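Long-range contacts in Phosphoglucosamine/phosphogalactosamine mutase (Sulfolobus tokodaii, PDB 2F7L), which interconverts the 6-phosphates and 1-phosphates of glucosamine and galactosamine, steps on the way to UDP-N-acetylglucosamine and UDP-N-acetylgalactosamine: residues A[35-46]-A[64-74]; A[57-65]-A[134-145]. All blocks are in the same frame, centred on the assembly; numbering follows the deposited sequence.

Contact 1: A[35-46]-A[64-74]; sequences GKNSKILVGRDV and VGVEVYDGGMA
The guanidinium of Arg44 lies over Met73, whose CG sits 3.4 Å from NH1 on one face of the flat group, offset toward its rim. The two side chains run side by side in the same direction; the extended chi2 of Met73 (-173°) carries SD on past CG to lie beside CZ and NH2, and the bend at chi3 places only CE. At the other end Lys39 and Glu67 also travel together, on the face of the sheet that carries Leu41 and Tyr69. Their salt bridge, Lys39 NZ to Glu67 OE2 at 2.8 Å, meets the carboxylate oxygen nearly along its C-O axis, while the other oxygen, OE1, pairs with Lys146. The lysine chain is extended until chi4, where a turn to 44° brings NZ back to the glutamate.

These strands, 39-44 and 67-73, are the two parallel arms of a right-handed beta-alpha-beta crossover through helix 50-63, in the alpha/beta/alpha domain I of the phosphohexose mutases. Backbone hydrogen bonds alternate between them, from Glu67 N to Ser38 O (2.9 Å) as far as Ala74 N to Arg44 O (2.9 Å). A beta bulge shifts the pairing between Val42 and Arg44: Val42 O takes Gly71 N at 2.8 Å, yet Arg44 N bonds to Gly72 O. Asp70 OD1 closes an Asx turn on Gly72 N within the bulge. On the face toward helix 50-63, Ile40 CG1 packs on Val66 CG1 at 3.5 Å, and Val42 CG2 approaches Val68 CG1, with Leu61 of the helix touching both Val42 and Val68.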
loop_
_atom_site.group_PDB
_atom_site.type_symbol
_atom_site.label_atom_id
_atom_site.label_comp_id
_atom_site.label_asym_id
_atom_site.label_seq_id
_atom_site.Cartn_x
_atom_site.Cartn_y
_atom_site.Cartn_z
ATOM N N GLY A 35 -13.064 23.445 -0.587
ATOM C CA GLY A 35 -13.342 24.864 -0.520
ATOM C C GLY A 35 -12.825 25.686 -1.682
ATOM O O GLY A 35 -11.952 25.246 -2.441
ATOM N N LYS A 36 -13.369 26.890 -1.831
ATOM C CA LYS A 36 -12.968 27.787 -2.914
ATOM C C LYS A 36 -11.553 28.284 -2.675
ATOM O O LYS A 36 -11.168 28.505 -1.533
ATOM C CB LYS A 36 -13.921 28.981 -2.997
ATOM C CG LYS A 36 -15.359 28.618 -3.274
ATOM C CD LYS A 36 -16.244 29.842 -3.151
ATOM C CE LYS A 36 -17.688 29.534 -3.526
ATOM N NZ LYS A 36 -18.467 30.779 -3.858
ATOM N N ASN A 37 -10.788 28.449 -3.754
ATOM C CA ASN A 37 -9.404 28.923 -3.698
ATOM C C ASN A 37 -8.430 27.967 -3.039
ATOM O O ASN A 37 -7.326 28.367 -2.669
ATOM C CB ASN A 37 -9.328 30.245 -2.972
ATOM C CG ASN A 37 -10.140 31.295 -3.632
ATOM O OD1 ASN A 37 -10.912 31.999 -2.978
ATOM N ND2 ASN A 37 -9.982 31.425 -4.940
ATOM N N SER A 38 -8.832 26.717 -2.861
ATOM C CA SER A 38 -7.923 25.764 -2.270
ATOM C C SER A 38 -6.992 25.296 -3.390
ATOM O O SER A 38 -7.401 25.165 -4.564
ATOM C CB SER A 38 -8.686 24.591 -1.663
ATOM O OG SER A 38 -9.466 23.949 -2.640
ATOM N N LYS A 39 -5.734 25.071 -3.032
ATOM C CA LYS A 39 -4.736 24.646 -3.999
ATOM C C LYS A 39 -4.678 23.140 -4.024
ATOM O O LYS A 39 -4.253 22.528 -3.050
ATOM C CB LYS A 39 -3.386 25.248 -3.615
ATOM C CG LYS A 39 -3.330 26.752 -3.788
ATOM C CD LYS A 39 -2.131 27.312 -3.090
ATOM C CE LYS A 39 -1.856 28.723 -3.550
ATOM N NZ LYS A 39 -3.129 29.487 -3.622
ATOM N N ILE A 40 -5.113 22.551 -5.138
ATOM C CA ILE A 40 -5.164 21.092 -5.254
ATOM C C ILE A 40 -4.312 20.501 -6.343
ATOM O O ILE A 40 -4.434 20.863 -7.504
ATOM C CB ILE A 40 -6.623 20.579 -5.477
ATOM C CG1 ILE A 40 -7.538 21.018 -4.330
ATOM C CG2 ILE A 40 -6.621 19.069 -5.581
ATOM C CD1 ILE A 40 -7.117 20.520 -2.982
ATOM N N LEU A 41 -3.471 19.551 -5.968
ATOM C CA LEU A 41 -2.582 18.906 -6.925
ATOM C C LEU A 41 -3.243 17.654 -7.529
ATOM O O LEU A 41 -3.707 16.779 -6.800
ATOM C CB LEU A 41 -1.289 18.525 -6.207
ATOM C CG LEU A 41 0.021 18.320 -6.968
ATOM C CD1 LEU A 41 0.667 17.046 -6.471
ATOM C CD2 LEU A 41 -0.203 18.238 -8.463
ATOM N N VAL A 42 -3.278 17.566 -8.853
ATOM C CA VAL A 42 -3.874 16.414 -9.532
ATOM C C VAL A 42 -2.810 15.605 -10.263
ATOM O O VAL A 42 -2.062 16.154 -11.055
ATOM C CB VAL A 42 -4.933 16.855 -10.570
ATOM C CG1 VAL A 42 -5.522 15.642 -11.251
ATOM C CG2 VAL A 42 -6.023 17.681 -9.894
ATOM N N GLY A 43 -2.741 14.303 -10.001
ATOM C CA GLY A 43 -1.741 13.461 -10.658
ATOM C C GLY A 43 -2.342 12.127 -11.061
ATOM O O GLY A 43 -3.506 11.886 -10.755
ATOM N N ARG A 44 -1.579 11.257 -11.726
ATOM C CA ARG A 44 -2.129 9.957 -12.166
ATOM C C ARG A 44 -1.120 8.838 -12.366
ATOM O O ARG A 44 0.069 9.076 -12.558
ATOM C CB ARG A 44 -2.892 10.119 -13.482
ATOM C CG ARG A 44 -2.001 10.198 -14.709
ATOM C CD ARG A 44 -2.836 10.548 -15.918
ATOM N NE ARG A 44 -2.472 9.746 -17.078
ATOM C CZ ARG A 44 -1.584 10.117 -17.998
ATOM N NH1 ARG A 44 -0.965 11.299 -17.894
ATOM N NH2 ARG A 44 -1.311 9.303 -19.021
ATOM N N ASP A 45 -1.598 7.604 -12.312
ATOM C CA ASP A 45 -0.704 6.504 -12.548
ATOM C C ASP A 45 -0.795 6.199 -14.049
ATOM O O ASP A 45 -1.229 7.037 -14.839
ATOM C CB ASP A 45 -1.070 5.300 -11.684
ATOM C CG ASP A 45 -2.332 4.603 -12.144
ATOM O OD1 ASP A 45 -2.894 4.988 -13.198
ATOM O OD2 ASP A 45 -2.753 3.659 -11.443
ATOM N N VAL A 46 -0.422 5.009 -14.470
ATOM C CA VAL A 46 -0.429 4.762 -15.898
ATOM C C VAL A 46 -1.713 4.269 -16.541
ATOM O O VAL A 46 -1.809 4.240 -17.758
ATOM C CB VAL A 46 0.727 3.774 -16.264
ATOM C CG1 VAL A 46 0.320 2.332 -15.940
ATOM C CG2 VAL A 46 1.114 3.928 -17.721
ATOM N N VAL A 64 -15.983 24.477 -9.328
ATOM C CA VAL A 64 -16.257 24.812 -7.952
ATOM C C VAL A 64 -15.195 25.712 -7.312
ATOM O O VAL A 64 -15.014 25.727 -6.075
ATOM C CB VAL A 64 -16.495 23.546 -7.129
ATOM C CG1 VAL A 64 -17.785 22.905 -7.592
ATOM C CG2 VAL A 64 -15.334 22.571 -7.290
ATOM N N GLY A 65 -14.497 26.468 -8.171
ATOM C CA GLY A 65 -13.497 27.422 -7.717
ATOM C C GLY A 65 -12.195 26.937 -7.115
ATOM O O GLY A 65 -11.569 27.652 -6.345
ATOM N N VAL A 66 -11.760 25.736 -7.457
ATOM C CA VAL A 66 -10.507 25.245 -6.908
ATOM C C VAL A 66 -9.384 25.733 -7.802
ATOM O O VAL A 66 -9.568 25.852 -9.007
ATOM C CB VAL A 66 -10.503 23.701 -6.856
ATOM C CG1 VAL A 66 -9.111 23.197 -6.593
ATOM C CG2 VAL A 66 -11.491 23.202 -5.784
ATOM N N GLU A 67 -8.234 26.049 -7.214
ATOM C CA GLU A 67 -7.086 26.497 -8.005
ATOM C C GLU A 67 -6.372 25.188 -8.328
ATOM O O GLU A 67 -5.696 24.630 -7.469
ATOM C CB GLU A 67 -6.166 27.419 -7.181
ATOM C CG GLU A 67 -5.279 28.332 -8.064
ATOM C CD GLU A 67 -3.935 28.729 -7.427
ATOM O OE1 GLU A 67 -3.051 29.212 -8.169
ATOM O OE2 GLU A 67 -3.755 28.568 -6.197
ATOM N N VAL A 68 -6.523 24.703 -9.553
ATOM C CA VAL A 68 -5.954 23.420 -9.958
ATOM C C VAL A 68 -4.502 23.309 -10.446
ATOM O O VAL A 68 -4.055 24.091 -11.269
ATOM C CB VAL A 68 -6.833 22.793 -11.056
ATOM C CG1 VAL A 68 -6.305 21.421 -11.421
ATOM C CG2 VAL A 68 -8.271 22.715 -10.594
ATOM N N TYR A 69 -3.789 22.297 -9.957
ATOM C CA TYR A 69 -2.416 22.020 -10.387
ATOM C C TYR A 69 -2.262 20.597 -10.939
ATOM O O TYR A 69 -2.713 19.618 -10.344
ATOM C CB TYR A 69 -1.429 22.186 -9.247
ATOM C CG TYR A 69 -1.215 23.608 -8.856
ATOM C CD1 TYR A 69 -2.200 24.302 -8.157
ATOM C CD2 TYR A 69 -0.036 24.275 -9.196
ATOM C CE1 TYR A 69 -2.023 25.613 -7.805
ATOM C CE2 TYR A 69 0.152 25.595 -8.846
ATOM C CZ TYR A 69 -0.846 26.261 -8.148
ATOM O OH TYR A 69 -0.681 27.569 -7.752
ATOM N N ASP A 70 -1.577 20.504 -12.068
ATOM C CA ASP A 70 -1.332 19.244 -12.754
ATOM C C ASP A 70 0.093 18.711 -12.507
ATOM O O ASP A 70 1.083 19.321 -12.922
ATOM C CB ASP A 70 -1.521 19.465 -14.247
ATOM C CG ASP A 70 -1.897 18.203 -14.979
ATOM O OD1 ASP A 70 -1.181 17.183 -14.856
ATOM O OD2 ASP A 70 -2.919 18.245 -15.698
ATOM N N GLY A 71 0.190 17.558 -11.859
ATOM C CA GLY A 71 1.484 16.976 -11.587
ATOM C C GLY A 71 1.815 15.800 -12.482
ATOM O O GLY A 71 2.787 15.106 -12.228
ATOM N N GLY A 72 1.034 15.571 -13.531
ATOM C CA GLY A 72 1.301 14.448 -14.424
ATOM C C GLY A 72 1.303 13.056 -13.795
ATOM O O GLY A 72 0.654 12.814 -12.772
ATOM N N MET A 73 2.033 12.126 -14.410
ATOM C CA MET A 73 2.124 10.752 -13.915
ATOM C C MET A 73 3.168 10.536 -12.818
ATOM O O MET A 73 4.321 10.939 -12.968
ATOM C CB MET A 73 2.443 9.791 -15.051
ATOM C CG MET A 73 1.375 9.657 -16.083
ATOM S SD MET A 73 1.820 8.336 -17.237
ATOM C CE MET A 73 2.716 9.376 -18.490
ATOM N N ALA A 74 2.781 9.874 -11.731
ATOM C CA ALA A 74 3.743 9.630 -10.674
ATOM C C ALA A 74 3.255 8.621 -9.667
ATOM O O ALA A 74 2.081 8.297 -9.635
ATOM C CB ALA A 74 4.058 10.942 -9.957
#

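Contact 2: A[57-65]-A[134-145]; sequences VEGGLLSVG and NTIEWSSLTTEV
Ile136 sets its side chain against the end of helix 50-63, where a Schellman motif with Gly65 as its C-prime residue turns the chain out toward the next strand of domain I. From CB, which is directed toward the helix end, the CG2 branch reaches Gly65 N at 3.7 Å and lies beside Val64 C. The other branch starts with CG1 between the backbone N and the carbonyl carbon (chi1 65°), a position that brings CG1 to within 3.7 Å of Ser63 O. At the tip, CD1 comes to rest 3.9 Å from Gly65 CA and near Leu62 O. With an alanine here, both branches would be lost, and a gap would probably open against Gly65, Val64 and the carbonyls of Ser63 and Leu62.

The main-chain bond from Ile136 N to Ser63 O, at 3.2 Å, is fairly straight, with an angle of 159° at the hydrogen, and gives a carbonyl at the C-terminal end of the helix a donor from the loop. Thr135 CA adds a CA-H...O contact to the same oxygen. One residue on, Val64 CA makes a contact of this kind with Asn134 O, and Val64 CG1 packs beside that carbonyl. Thr32 of helix 20-34 in turn holds Asn134 N.

Further along the loop, which follows helix 118-130 and leads to strand 146-147, Leu141 CD1 approaches Leu62 O at 3.5 Å. Leu62 spans the distance to the far end of the loop: its CD2 lies near Thr143 O, and its side chain crosses that of Val145 at about a right angle, with Leu62 CD1 4.2 Å from Val145 CG1.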
loop_
_atom_site.group_PDB
_atom_site.type_symbol
_atom_site.label_atom_id
_atom_site.label_comp_id
_atom_site.label_asym_id
_atom_site.label_seq_id
_atom_site.Cartn_x
_atom_site.Cartn_y
_atom_site.Cartn_z
ATOM N N VAL A 57 -11.633 15.632 -14.041
ATOM C CA VAL A 57 -11.397 16.090 -12.685
ATOM C C VAL A 57 -11.078 17.588 -12.664
ATOM O O VAL A 57 -11.681 18.348 -11.893
ATOM C CB VAL A 57 -10.227 15.266 -12.000
ATOM C CG1 VAL A 57 -9.712 15.994 -10.736
ATOM C CG2 VAL A 57 -10.716 13.846 -11.626
ATOM N N GLU A 58 -10.131 18.005 -13.506
ATOM C CA GLU A 58 -9.725 19.407 -13.599
ATOM C C GLU A 58 -10.905 20.295 -13.969
ATOM O O GLU A 58 -11.105 21.381 -13.380
ATOM C CB GLU A 58 -8.599 19.556 -14.615
ATOM C CG GLU A 58 -7.335 18.912 -14.106
ATOM C CD GLU A 58 -6.183 18.889 -15.097
ATOM O OE1 GLU A 58 -5.109 18.433 -14.654
ATOM O OE2 GLU A 58 -6.337 19.299 -16.279
ATOM N N GLY A 59 -11.683 19.835 -14.943
ATOM C CA GLY A 59 -12.862 20.578 -15.335
ATOM C C GLY A 59 -13.798 20.650 -14.135
ATOM O O GLY A 59 -14.347 21.704 -13.837
ATOM N N GLY A 60 -13.957 19.536 -13.428
ATOM C CA GLY A 60 -14.823 19.512 -12.261
ATOM C C GLY A 60 -14.393 20.427 -11.124
ATOM O O GLY A 60 -15.223 21.123 -10.518
ATOM N N LEU A 61 -13.098 20.442 -10.826
ATOM C CA LEU A 61 -12.593 21.285 -9.749
ATOM C C LEU A 61 -12.683 22.800 -10.079
ATOM O O LEU A 61 -12.882 23.639 -9.189
ATOM C CB LEU A 61 -11.158 20.868 -9.428
ATOM C CG LEU A 61 -10.984 19.430 -8.903
ATOM C CD1 LEU A 61 -9.512 18.973 -8.994
ATOM C CD2 LEU A 61 -11.512 19.360 -7.458
ATOM N N LEU A 62 -12.537 23.164 -11.352
ATOM C CA LEU A 62 -12.641 24.575 -11.713
ATOM C C LEU A 62 -14.092 25.029 -11.464
ATOM O O LEU A 62 -14.331 26.061 -10.835
ATOM C CB LEU A 62 -12.218 24.798 -13.178
ATOM C CG LEU A 62 -10.737 24.508 -13.504
ATOM C CD1 LEU A 62 -10.499 24.586 -14.988
ATOM C CD2 LEU A 62 -9.816 25.479 -12.776
ATOM N N SER A 63 -15.063 24.241 -11.909
ATOM C CA SER A 63 -16.470 24.605 -11.712
ATOM C C SER A 63 -16.782 24.966 -10.259
ATOM O O SER A 63 -17.743 25.686 -9.978
ATOM C CB SER A 63 -17.405 23.474 -12.179
ATOM O OG SER A 63 -17.302 22.320 -11.349
ATOM N N VAL A 64 -15.983 24.477 -9.328
ATOM C CA VAL A 64 -16.257 24.812 -7.952
ATOM C C VAL A 64 -15.195 25.712 -7.312
ATOM O O VAL A 64 -15.014 25.727 -6.075
ATOM C CB VAL A 64 -16.495 23.546 -7.129
ATOM C CG1 VAL A 64 -17.785 22.905 -7.592
ATOM C CG2 VAL A 64 -15.334 22.571 -7.290
ATOM N N GLY A 65 -14.497 26.468 -8.171
ATOM C CA GLY A 65 -13.497 27.422 -7.717
ATOM C C GLY A 65 -12.195 26.937 -7.115
ATOM O O GLY A 65 -11.569 27.652 -6.345
ATOM N N ASN A 134 -20.167 24.057 -4.322
ATOM C CA ASN A 134 -19.783 25.456 -4.391
ATOM C C ASN A 134 -19.585 25.859 -5.833
ATOM O O ASN A 134 -18.481 26.239 -6.214
ATOM C CB ASN A 134 -18.486 25.717 -3.643
ATOM C CG ASN A 134 -18.652 25.565 -2.171
ATOM O OD1 ASN A 134 -19.756 25.760 -1.651
ATOM N ND2 ASN A 134 -17.565 25.232 -1.470
ATOM N N THR A 135 -20.636 25.760 -6.642
ATOM C CA THR A 135 -20.538 26.157 -8.041
ATOM C C THR A 135 -20.352 27.660 -7.994
ATOM O O THR A 135 -21.067 28.361 -7.279
ATOM C CB THR A 135 -21.810 25.786 -8.820
ATOM O OG1 THR A 135 -21.911 24.364 -8.903
ATOM C CG2 THR A 135 -21.757 26.318 -10.224
ATOM N N ILE A 136 -19.377 28.153 -8.741
ATOM C CA ILE A 136 -19.085 29.574 -8.720
ATOM C C ILE A 136 -19.635 30.358 -9.905
ATOM O O ILE A 136 -19.958 29.788 -10.958
ATOM C CB ILE A 136 -17.555 29.796 -8.631
ATOM C CG1 ILE A 136 -16.877 29.262 -9.907
ATOM C CG2 ILE A 136 -17.004 29.076 -7.399
ATOM C CD1 ILE A 136 -15.488 29.797 -10.160
ATOM N N GLU A 137 -19.741 31.676 -9.713
ATOM C CA GLU A 137 -20.219 32.599 -10.751
ATOM C C GLU A 137 -19.297 32.639 -11.950
ATOM O O GLU A 137 -18.094 32.417 -11.843
ATOM C CB GLU A 137 -20.317 34.011 -10.211
ATOM C CG GLU A 137 -21.471 34.256 -9.284
ATOM C CD GLU A 137 -22.807 34.009 -9.960
ATOM O OE1 GLU A 137 -23.314 32.861 -9.864
ATOM O OE2 GLU A 137 -23.333 34.956 -10.604
ATOM N N TRP A 138 -19.877 32.965 -13.091
ATOM C CA TRP A 138 -19.141 33.036 -14.351
ATOM C C TRP A 138 -17.951 33.999 -14.256
ATOM O O TRP A 138 -16.869 33.741 -14.782
ATOM C CB TRP A 138 -20.087 33.512 -15.456
ATOM C CG TRP A 138 -20.574 34.896 -15.199
ATOM C CD1 TRP A 138 -21.602 35.265 -14.382
ATOM C CD2 TRP A 138 -19.996 36.110 -15.683
ATOM N NE1 TRP A 138 -21.701 36.624 -14.324
ATOM C CE2 TRP A 138 -20.727 37.176 -15.109
ATOM C CE3 TRP A 138 -18.930 36.403 -16.542
ATOM C CZ2 TRP A 138 -20.427 38.516 -15.369
ATOM C CZ3 TRP A 138 -18.634 37.741 -16.802
ATOM C CH2 TRP A 138 -19.381 38.776 -16.216
ATOM N N SER A 139 -18.178 35.112 -13.572
ATOM C CA SER A 139 -17.171 36.135 -13.424
ATOM C C SER A 139 -15.999 35.727 -12.545
ATOM O O SER A 139 -14.965 36.399 -12.546
ATOM C CB SER A 139 -17.813 37.415 -12.902
ATOM O OG SER A 139 -18.641 37.142 -11.798
ATOM N N SER A 140 -16.134 34.654 -11.776
ATOM C CA SER A 140 -14.972 34.251 -10.990
ATOM C C SER A 140 -14.417 32.944 -11.559
ATOM O O SER A 140 -13.470 32.354 -11.039
ATOM C CB SER A 140 -15.290 34.162 -9.468
ATOM O OG SER A 140 -16.349 33.293 -9.131
ATOM N N LEU A 141 -14.998 32.521 -12.670
ATOM C CA LEU A 141 -14.594 31.303 -13.342
ATOM C C LEU A 141 -13.545 31.709 -14.387
ATOM O O LEU A 141 -13.739 31.516 -15.579
ATOM C CB LEU A 141 -15.827 30.704 -14.001
ATOM C CG LEU A 141 -15.977 29.216 -14.253
ATOM C CD1 LEU A 141 -15.667 28.404 -13.012
ATOM C CD2 LEU A 141 -17.404 28.978 -14.696
ATOM N N THR A 142 -12.421 32.260 -13.933
ATOM C CA THR A 142 -11.380 32.723 -14.853
ATOM C C THR A 142 -9.982 32.136 -14.614
ATOM O O THR A 142 -8.992 32.808 -14.835
ATOM C CB THR A 142 -11.279 34.278 -14.797
ATOM O OG1 THR A 142 -11.090 34.722 -13.446
ATOM C CG2 THR A 142 -12.546 34.894 -15.294
ATOM N N THR A 143 -9.882 30.882 -14.191
ATOM C CA THR A 143 -8.570 30.313 -13.922
ATOM C C THR A 143 -8.118 29.185 -14.817
ATOM O O THR A 143 -8.908 28.341 -15.208
ATOM C CB THR A 143 -8.494 29.801 -12.493
ATOM O OG1 THR A 143 -8.675 30.895 -11.592
ATOM C CG2 THR A 143 -7.150 29.155 -12.240
ATOM N N GLU A 144 -6.826 29.173 -15.124
ATOM C CA GLU A 144 -6.234 28.129 -15.945
ATOM C C GLU A 144 -5.589 27.167 -14.988
ATOM O O GLU A 144 -5.148 27.569 -13.914
ATOM C CB GLU A 144 -5.163 28.695 -16.880
ATOM C CG GLU A 144 -5.764 29.349 -18.119
ATOM C CD GLU A 144 -4.740 30.024 -19.050
ATOM O OE1 GLU A 144 -5.189 30.800 -19.936
ATOM O OE2 GLU A 144 -3.513 29.781 -18.908
ATOM N N VAL A 145 -5.546 25.890 -15.347
ATOM C CA VAL A 145 -4.886 24.946 -14.460
ATOM C C VAL A 145 -3.389 25.163 -14.673
ATOM O O VAL A 145 -2.926 25.330 -15.794
ATOM C CB VAL A 145 -5.295 23.453 -14.744
ATOM C CG1 VAL A 145 -6.545 23.413 -15.574
ATOM C CG2 VAL A 145 -4.168 22.686 -15.388
#

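Contact 1 joins the two strands of a beta-alpha-beta unit; contact 2 sets a distant loop against the helix of that unit. They share Val64 and Gly65, at the turn from helix 50-63 into strand 67-73. Contact 1 is the more buried, pairing neighbouring strands through a series of backbone bonds interrupted by one bulge, with a charged pair toward one end. Contact 2 lies at the surface, where the loop wraps the helix end with one main-chain bond and scattered aliphatic contacts. Val68 and Leu61 pack together between the two. Asp45 of contact 1, hydrogen-bonded to Thr95, lies near Asp243, a probable magnesium ligand, whereas contact 2 is remote from the magnesium site and the active-site serine.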